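Local coordinates for ThiJ/PfpI domain protein (Brachyspira murdochii, PDB 4HCJ), which belongs to the DJ-1/PfpI family of alpha-beta-alpha sandwich proteins, is probably a hydrolase, and binds magnesium in the crystal, at residues A[83-88]-A[111-116]; A[24-29]-A[161-166]. All coordinates share one frame; numbering follows the deposited sequence.

Contact 1. Residues A[83-88]-A[111-116]; sequences TLWDDW and VVIMAN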
ATOM      1  N   THR A  83     -11.620   7.804   2.450  1.00  9.33           N
ATOM      2  CA  THR A  83     -11.447   8.783   3.519  1.00 11.13           C
ATOM      3  C   THR A  83     -10.000   9.258   3.673  1.00 10.37           C
ATOM      4  O   THR A  83      -9.755  10.283   4.284  1.00 12.97           O
ATOM      5  CB  THR A  83     -11.964   8.237   4.889  1.00 13.10           C
ATOM      6  OG1 THR A  83     -11.121   7.173   5.358  1.00 12.68           O
ATOM      7  CG2 THR A  83     -13.406   7.734   4.744  1.00 15.57           C
ATOM      8  N   LEU A  84      -9.048   8.501   3.120  1.00  8.35           N
ATOM      9  CA  LEU A  84      -7.617   8.797   3.220  1.00  8.17           C
ATOM     10  C   LEU A  84      -7.023   9.373   1.939  1.00  7.25           C
ATOM     11  O   LEU A  84      -5.860   9.768   1.926  1.00  7.30           O
ATOM     12  CB  LEU A  84      -6.862   7.517   3.561  1.00  9.61           C
ATOM     13  CG  LEU A  84      -7.260   6.814   4.858  1.00 12.41           C
ATOM     14  CD1 LEU A  84      -6.474   5.513   5.029  1.00 13.43           C
ATOM     15  CD2 LEU A  84      -7.052   7.737   6.040  1.00 13.96           C
ATOM     16  N   TRP A  85      -7.806   9.435   0.869  1.00  7.25           N
ATOM     17  CA  TRP A  85      -7.280   9.842  -0.422  1.00  6.80           C
ATOM     18  C   TRP A  85      -6.696  11.249  -0.434  1.00  7.26           C
ATOM     19  O   TRP A  85      -5.684  11.508  -1.109  1.00  7.79           O
ATOM     20  CB  TRP A  85      -8.378   9.738  -1.457  1.00  6.99           C
ATOM     21  CG  TRP A  85      -8.648   8.376  -1.961  1.00  6.12           C
ATOM     22  CD1 TRP A  85      -8.016   7.201  -1.616  1.00  6.13           C
ATOM     23  CD2 TRP A  85      -9.612   8.037  -2.953  1.00  6.44           C
ATOM     24  NE1 TRP A  85      -8.540   6.146  -2.338  1.00  6.34           N
ATOM     25  CE2 TRP A  85      -9.511   6.642  -3.179  1.00  6.61           C
ATOM     26  CE3 TRP A  85     -10.551   8.778  -3.682  1.00  7.66           C
ATOM     27  CZ2 TRP A  85     -10.303   5.988  -4.120  1.00  7.58           C
ATOM     28  CZ3 TRP A  85     -11.331   8.125  -4.607  1.00  8.29           C
ATOM     29  CH2 TRP A  85     -11.204   6.747  -4.818  1.00  8.43           C
ATOM     30  N   ASP A  86      -7.364  12.168   0.264  1.00  7.50           N
ATOM     31  CA  ASP A  86      -6.937  13.566   0.290  1.00  8.66           C
ATOM     32  C   ASP A  86      -6.239  13.942   1.592  1.00  8.75           C
ATOM     33  O   ASP A  86      -6.098  15.116   1.898  1.00 11.47           O
ATOM     34  CB  ASP A  86      -8.130  14.494   0.024  1.00 11.33           C
ATOM     35  CG  ASP A  86      -8.648  14.369  -1.400  1.00 15.79           C
ATOM     36  OD1 ASP A  86      -7.827  14.198  -2.333  1.00 16.22           O
ATOM     37  OD2 ASP A  86      -9.877  14.429  -1.581  1.00 20.64           O
ATOM     38  N   ASP A  87      -5.789  12.948   2.342  1.00  7.66           N
ATOM     39  CA  ASP A  87      -5.189  13.194   3.640  1.00  7.69           C
ATOM     40  C   ASP A  87      -3.690  13.469   3.493  1.00  7.23           C
ATOM     41  O   ASP A  87      -2.949  12.665   2.930  1.00  7.39           O
ATOM     42  CB  ASP A  87      -5.441  11.963   4.506  1.00  9.01           C
ATOM     43  CG  ASP A  87      -5.144  12.203   5.968  1.00 12.35           C
ATOM     44  OD1 ASP A  87      -4.006  12.475   6.333  1.00 13.57           O
ATOM     45  OD2 ASP A  87      -6.071  12.099   6.776  1.00 18.64           O
ATOM     46  N   TRP A  88      -3.241  14.606   4.019  1.00  7.32           N
ATOM     47  CA  TRP A  88      -1.839  14.959   3.906  1.00  7.85           C
ATOM     48  C   TRP A  88      -0.915  13.963   4.611  1.00  6.97           C
ATOM     49  O   TRP A  88       0.261  13.854   4.248  1.00  7.46           O
ATOM     50  CB  TRP A  88      -1.580  16.399   4.386  1.00  8.82           C
ATOM     51  CG  TRP A  88      -1.731  16.602   5.854  1.00 10.33           C
ATOM     52  CD1 TRP A  88      -2.854  16.994   6.513  1.00 12.54           C
ATOM     53  CD2 TRP A  88      -0.712  16.434   6.858  1.00 13.07           C
ATOM     54  NE1 TRP A  88      -2.605  17.076   7.860  1.00 14.27           N
ATOM     55  CE2 TRP A  88      -1.300  16.738   8.103  1.00 14.97           C
ATOM     56  CE3 TRP A  88       0.635  16.050   6.822  1.00 16.82           C
ATOM     57  CZ2 TRP A  88      -0.589  16.684   9.303  1.00 18.54           C
ATOM     58  CZ3 TRP A  88       1.343  15.998   8.018  1.00 21.78           C
ATOM     59  CH2 TRP A  88       0.723  16.298   9.239  1.00 21.64           C
ATOM     60  N   VAL A 111      -3.885   2.852  -4.336  1.00  5.40           N
ATOM     61  CA  VAL A 111      -3.072   3.505  -5.360  1.00  5.39           C
ATOM     62  C   VAL A 111      -3.420   4.994  -5.469  1.00  5.22           C
ATOM     63  O   VAL A 111      -2.559   5.801  -5.813  1.00  5.64           O
ATOM     64  CB  VAL A 111      -3.217   2.784  -6.724  1.00  6.39           C
ATOM     65  CG1 VAL A 111      -2.412   3.477  -7.821  1.00  6.86           C
ATOM     66  CG2 VAL A 111      -2.769   1.327  -6.595  1.00  6.61           C
ATOM     67  N   VAL A 112      -4.681   5.364  -5.203  1.00  5.38           N
ATOM     68  CA  VAL A 112      -5.083   6.760  -5.303  1.00  5.60           C
ATOM     69  C   VAL A 112      -4.317   7.663  -4.329  1.00  5.27           C
ATOM     70  O   VAL A 112      -4.028   8.812  -4.649  1.00  5.84           O
ATOM     71  CB  VAL A 112      -6.600   6.924  -5.188  1.00  6.10           C
ATOM     72  CG1 VAL A 112      -7.003   8.398  -5.234  1.00  6.65           C
ATOM     73  CG2 VAL A 112      -7.290   6.138  -6.292  1.00  7.01           C
ATOM     74  N   ILE A 113      -3.977   7.155  -3.140  1.00  5.34           N
ATOM     75  CA  ILE A 113      -3.177   7.946  -2.210  1.00  5.93           C
ATOM     76  C   ILE A 113      -1.845   8.312  -2.861  1.00  5.72           C
ATOM     77  O   ILE A 113      -1.374   9.450  -2.776  1.00  6.00           O
ATOM     78  CB  ILE A 113      -2.946   7.200  -0.892  1.00  6.15           C
ATOM     79  CG1 ILE A 113      -4.283   7.013  -0.152  1.00  7.08           C
ATOM     80  CG2 ILE A 113      -1.934   7.931  -0.005  1.00  6.80           C
ATOM     81  CD1 ILE A 113      -4.209   6.037   1.026  1.00  7.86           C
HETATM   82  N   MSE A 114      -1.207   7.315  -3.469  1.00  5.51           N
HETATM   83  CA  MSE A 114       0.066   7.527  -4.152  1.00  6.11           C
HETATM   84  C   MSE A 114      -0.063   8.516  -5.325  1.00  5.82           C
HETATM   85  O   MSE A 114       0.786   9.410  -5.498  1.00  6.25           O
HETATM   86  CB  MSE A 114       0.619   6.178  -4.605  1.00  6.18           C
HETATM   87  CG  MSE A 114       0.979   5.275  -3.413  1.00  6.39           C
HETATM   88 SE   MSE A 114       1.096   3.380  -3.841  0.92  5.14          SE
HETATM   89  CE  MSE A 114       2.537   3.389  -5.149  1.00  7.17           C
ATOM     90  N   ALA A 115      -1.137   8.373  -6.099  1.00  5.65           N
ATOM     91  CA  ALA A 115      -1.370   9.285  -7.205  1.00  6.26           C
ATOM     92  C   ALA A 115      -1.525  10.715  -6.693  1.00  5.86           C
ATOM     93  O   ALA A 115      -0.931  11.655  -7.231  1.00  6.46           O
ATOM     94  CB  ALA A 115      -2.609   8.859  -7.973  1.00  6.97           C
ATOM     95  N   ASN A 116      -2.335  10.875  -5.650  1.00  6.32           N
ATOM     96  CA  ASN A 116      -2.597  12.195  -5.086  1.00  6.68           C
ATOM     97  C   ASN A 116      -1.368  12.809  -4.415  1.00  6.93           C
ATOM     98  O   ASN A 116      -1.264  14.030  -4.331  1.00  8.36           O
ATOM     99  CB  ASN A 116      -3.765  12.139  -4.115  1.00  6.95           C
ATOM    100  CG  ASN A 116      -5.106  11.950  -4.801  1.00  7.30           C
ATOM    101  OD1 ASN A 116      -5.206  11.997  -6.024  1.00  9.01           O
ATOM    102  ND2 ASN A 116      -6.146  11.754  -4.007  1.00  7.72           N
TER
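W85 and I113 bring their CA atoms within 4.9 Å of each other where the loop 83-88 passes the helical segment 111-116. The loop makes a type I beta turn from L84 to D87, closed by D87 N on L84 O at 3.2 Å, and D87 then takes the N-cap position of helix 88-99. The indole of W85 lies against V112. Methyl CG1 of V112 sits over the five-membered ring, 3.6 Å from its centroid, a CH-pi contact made almost straight down on the face. The other methyl, CG2, reaches the benzo part of the ring, 3.7 Å from W85 CZ2. With CG1 anti to the nitrogen of its own main chain (chi1 178°) and CG2 anti to the carbonyl carbon, V112 spreads both methyls against the indole. I113 comes in obliquely: I113 CG1 approaches W85 CD1, while I113 CD1 meets L84 CB at 4.0 Å. The polar link is made by N116, whose ND2 donates to the carbonyl O of W85 at 2.9 Å. The bond is nearly linear at 175° and lies in the amide plane of N116, yet the donor stands well above the carbonyl plane, 61° out of it. The same W85 oxygen also accepts from Q91 NE2, so two side-chain amides grip it. With an alanine in place of W85, V112 would probably lose the flat surface that its methyls rest on, leaving a gap between loop and helix. Helix 88-99 adds T90 against I113, helix 132-137 brings H134 to the W85 ring and V135 to V112, and strand 153-156 packs against V111 and selenomethionine M114.

Contact 2. Residues A[24-29]-A[161-166]; sequences YFESKK and SSKDFA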
ATOM      1  N   TYR A  24      -5.431  -6.915   2.509  1.00  6.07           N
ATOM      2  CA  TYR A  24      -4.653  -6.993   3.727  1.00  6.36           C
ATOM      3  C   TYR A  24      -4.322  -8.441   4.110  1.00  6.26           C
ATOM      4  O   TYR A  24      -3.144  -8.802   4.228  1.00  6.36           O
ATOM      5  CB  TYR A  24      -5.383  -6.284   4.886  1.00  6.66           C
ATOM      6  CG  TYR A  24      -4.685  -6.489   6.217  1.00  6.28           C
ATOM      7  CD1 TYR A  24      -3.459  -5.878   6.500  1.00  6.75           C
ATOM      8  CD2 TYR A  24      -5.247  -7.310   7.188  1.00  6.56           C
ATOM      9  CE1 TYR A  24      -2.822  -6.085   7.703  1.00  6.94           C
ATOM     10  CE2 TYR A  24      -4.616  -7.513   8.403  1.00  6.88           C
ATOM     11  CZ  TYR A  24      -3.405  -6.897   8.656  1.00  7.10           C
ATOM     12  OH  TYR A  24      -2.795  -7.104   9.870  1.00  8.09           O
ATOM     13  N   PHE A  25      -5.338  -9.266   4.344  1.00  6.42           N
ATOM     14  CA  PHE A  25      -5.090 -10.593   4.909  1.00  6.80           C
ATOM     15  C   PHE A  25      -4.306 -11.509   3.967  1.00  6.33           C
ATOM     16  O   PHE A  25      -3.429 -12.254   4.417  1.00  6.96           O
ATOM     17  CB  PHE A  25      -6.398 -11.257   5.361  1.00  7.36           C
ATOM     18  CG  PHE A  25      -7.046 -10.570   6.536  1.00  7.90           C
ATOM     19  CD1 PHE A  25      -6.494 -10.655   7.814  1.00  8.16           C
ATOM     20  CD2 PHE A  25      -8.210  -9.826   6.356  1.00  8.89           C
ATOM     21  CE1 PHE A  25      -7.096 -10.002   8.890  1.00  9.04           C
ATOM     22  CE2 PHE A  25      -8.817  -9.175   7.431  1.00  9.90           C
ATOM     23  CZ  PHE A  25      -8.256  -9.262   8.693  1.00  9.83           C
ATOM     24  N   GLU A  26      -4.612 -11.470   2.673  0.54  6.29           N
ATOM     25  CA  GLU A  26      -3.915 -12.351   1.742  0.54  6.48           C
ATOM     26  C   GLU A  26      -2.473 -11.914   1.524  0.54  6.09           C
ATOM     27  O   GLU A  26      -1.576 -12.748   1.413  0.54  6.74           O
ATOM     28  CB  GLU A  26      -4.665 -12.461   0.414  0.54  7.08           C
ATOM     29  CG  GLU A  26      -6.041 -13.091   0.568  0.54  8.37           C
ATOM     30  CD  GLU A  26      -6.815 -13.188  -0.741  0.54  9.68           C
ATOM     31  OE1 GLU A  26      -6.237 -12.887  -1.805  0.54 10.60           O
ATOM     32  OE2 GLU A  26      -8.000 -13.575  -0.714  0.54 11.89           O
ATOM     33  N   SER A  27      -2.228 -10.614   1.493  1.00  5.97           N
ATOM     34  CA  SER A  27      -0.852 -10.157   1.349  1.00  5.95           C
ATOM     35  C   SER A  27      -0.052 -10.433   2.613  1.00  5.79           C
ATOM     36  O   SER A  27       1.115 -10.829   2.529  1.00  6.23           O
ATOM     37  CB  SER A  27      -0.760  -8.683   0.935  1.00  6.07           C
ATOM     38  OG  SER A  27      -1.197  -7.786   1.945  1.00  5.98           O
ATOM     39  N   LYS A  28      -0.688 -10.258   3.772  1.00  5.84           N
ATOM     40  CA  LYS A  28      -0.005 -10.450   5.038  1.00  6.45           C
ATOM     41  C   LYS A  28       0.534 -11.881   5.154  1.00  6.48           C
ATOM     42  O   LYS A  28       1.662 -12.093   5.604  1.00  6.56           O
ATOM     43  CB  LYS A  28      -0.934 -10.123   6.203  1.00  7.55           C
ATOM     44  CG  LYS A  28      -0.311 -10.348   7.576  1.00  9.23           C
ATOM     45  CD  LYS A  28      -1.286  -9.913   8.670  1.00 12.76           C
ATOM     46  CE  LYS A  28      -0.776 -10.209  10.071  1.00 16.80           C
ATOM     47  NZ  LYS A  28      -1.751  -9.723  11.056  1.00 19.89           N
ATOM     48  N   LYS A  29      -0.264 -12.857   4.746  0.59  6.52           N
ATOM     49  CA  LYS A  29       0.159 -14.249   4.857  0.59  7.69           C
ATOM     50  C   LYS A  29       1.411 -14.508   4.014  0.59  7.30           C
ATOM     51  O   LYS A  29       2.344 -15.196   4.460  0.59  7.28           O
ATOM     52  CB  LYS A  29      -0.971 -15.174   4.416  0.59 10.28           C
ATOM     53  CG  LYS A  29      -0.675 -16.633   4.634  0.59 15.05           C
ATOM     54  CD  LYS A  29      -1.628 -17.537   3.866  0.59 21.12           C
ATOM     55  CE  LYS A  29      -3.039 -17.486   4.403  0.59 26.80           C
ATOM     56  NZ  LYS A  29      -3.863 -18.570   3.801  0.59 28.55           N
ATOM     57  N   SER A 161      -6.225  -9.397  -7.197  1.00  7.80           N
ATOM     58  CA  SER A 161      -4.796  -9.497  -7.446  1.00  7.22           C
ATOM     59  C   SER A 161      -3.946  -9.478  -6.180  1.00  6.31           C
ATOM     60  O   SER A 161      -2.743  -9.266  -6.249  1.00  6.86           O
ATOM     61  CB  SER A 161      -4.358  -8.389  -8.406  1.00  8.02           C
ATOM     62  OG  SER A 161      -5.022  -8.548  -9.643  1.00  8.96           O
ATOM     63  N   SER A 162      -4.559  -9.716  -5.024  1.00  6.30           N
ATOM     64  CA  SER A 162      -3.847  -9.594  -3.755  1.00  6.60           C
ATOM     65  C   SER A 162      -2.604 -10.484  -3.653  1.00  6.12           C
ATOM     66  O   SER A 162      -1.540 -10.035  -3.186  1.00  6.40           O
ATOM     67  CB  SER A 162      -4.782  -9.886  -2.573  1.00  7.23           C
ATOM     68  OG  SER A 162      -5.881  -8.998  -2.562  1.00  8.05           O
ATOM     69  N   LYS A 163      -2.740 -11.743  -4.050  1.00  6.72           N
ATOM     70  CA  LYS A 163      -1.609 -12.663  -3.944  1.00  7.10           C
ATOM     71  C   LYS A 163      -0.503 -12.335  -4.951  1.00  6.95           C
ATOM     72  O   LYS A 163       0.693 -12.328  -4.614  1.00  7.16           O
ATOM     73  CB  LYS A 163      -2.072 -14.119  -4.087  1.00  8.23           C
ATOM     74  CG  LYS A 163      -3.002 -14.550  -2.963  1.00  9.40           C
ATOM     75  CD  LYS A 163      -3.561 -15.961  -3.174  1.00 11.46           C
ATOM     76  CE  LYS A 163      -4.582 -16.325  -2.088  1.00 13.42           C
ATOM     77  NZ  LYS A 163      -5.378 -17.520  -2.492  1.00 16.67           N
ATOM     78  N   ASP A 164      -0.897 -12.047  -6.186  1.00  7.58           N
ATOM     79  CA  ASP A 164       0.087 -11.651  -7.190  1.00  9.02           C
ATOM     80  C   ASP A 164       0.846 -10.385  -6.769  1.00  7.17           C
ATOM     81  O   ASP A 164       2.063 -10.263  -6.966  1.00  7.00           O
ATOM     82  CB  ASP A 164      -0.595 -11.408  -8.546  1.00 14.15           C
ATOM     83  CG  ASP A 164      -1.087 -12.685  -9.204  1.00 22.93           C
ATOM     84  OD1 ASP A 164      -0.618 -13.781  -8.841  1.00 24.42           O
ATOM     85  OD2 ASP A 164      -1.920 -12.577 -10.129  1.00 29.53           O
ATOM     86  N   PHE A 165       0.117  -9.440  -6.186  1.00  6.28           N
ATOM     87  CA  PHE A 165       0.691  -8.203  -5.675  1.00  6.18           C
ATOM     88  C   PHE A 165       1.723  -8.512  -4.598  1.00  5.70           C
ATOM     89  O   PHE A 165       2.854  -8.033  -4.644  1.00  5.90           O
ATOM     90  CB  PHE A 165      -0.435  -7.344  -5.099  1.00  5.83           C
ATOM     91  CG  PHE A 165       0.009  -6.146  -4.318  1.00  5.62           C
ATOM     92  CD1 PHE A 165       0.637  -5.074  -4.932  1.00  5.59           C
ATOM     93  CD2 PHE A 165      -0.249  -6.078  -2.949  1.00  5.94           C
ATOM     94  CE1 PHE A 165       0.974  -3.936  -4.208  1.00  6.10           C
ATOM     95  CE2 PHE A 165       0.093  -4.944  -2.215  1.00  6.42           C
ATOM     96  CZ  PHE A 165       0.706  -3.877  -2.846  1.00  6.37           C
ATOM     97  N   ALA A 166       1.323  -9.287  -3.597  1.00  5.76           N
ATOM     98  CA  ALA A 166       2.230  -9.603  -2.498  1.00  6.33           C
ATOM     99  C   ALA A 166       3.477 -10.329  -3.003  1.00  6.23           C
ATOM    100  O   ALA A 166       4.604 -10.027  -2.585  1.00  6.48           O
ATOM    101  CB  ALA A 166       1.505 -10.420  -1.442  1.00  6.53           C
TER
HETATM  102  O   HOH W   1      -5.343 -12.984  -5.069  1.00 19.70           O
HETATM  103  O   HOH W   2      -8.289 -16.403  -2.166  1.00 41.53           O
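A166 points its CB toward helix 21-33, where it rests 3.7 Å from both CA and CB of S27. Small residues at this point let the backbones come near, with the CA atoms of S27 and A166 5.0 Å apart and the axes of the two segments 8.3 Å apart, crossing at -39°. S27 keeps its hydroxyl turned from the interface: OG lies between the backbone N and the carbonyl carbon (chi1 68°) and bonds to E23 O and Y12 OH. Next to S27 in sequence, E26, in one of its two modelled conformers, extends over the start of the partner helix, one turn before A166, its OE1 3.4 Å from S162 CB, while the S162 hydroxyl bonds to P159 O. In that conformer E26 and K163 slant across each other, the lysine CE lying 3.8 Å from E26 OE1, but E26 OE1 and K163 NZ stay 4.8 Å apart. Water bridges them instead, donating to E26 OE2 and accepting from K163 NZ. Beneath these polar groups, the F165 side chain packs on A105 and I107 of strand 103-107. Two helices running roughly the same way and covering one face of a central sheet are characteristic of the alpha-beta-alpha sandwich of the DJ-1/PfpI family.

Overall arrangement
The two contacts lie on opposite sides of the chain's centre, their own centres 20 Å apart and their nearest atoms about 7 Å, without touching. Along the chain, 24-29 comes first, both halves of contact 1 follow, and 161-166 comes last, so contact 2 joins early and late parts of the chain while contact 1 ties together its middle. The large mixed sheet relates them: strand 103-107 leads into helix 110-116 of contact 1 and also packs against helix 162-174 of contact 2. Contact 1 lies near H137, a magnesium-binding residue in this protein's crystals, whereas contact 2 is remote from that site.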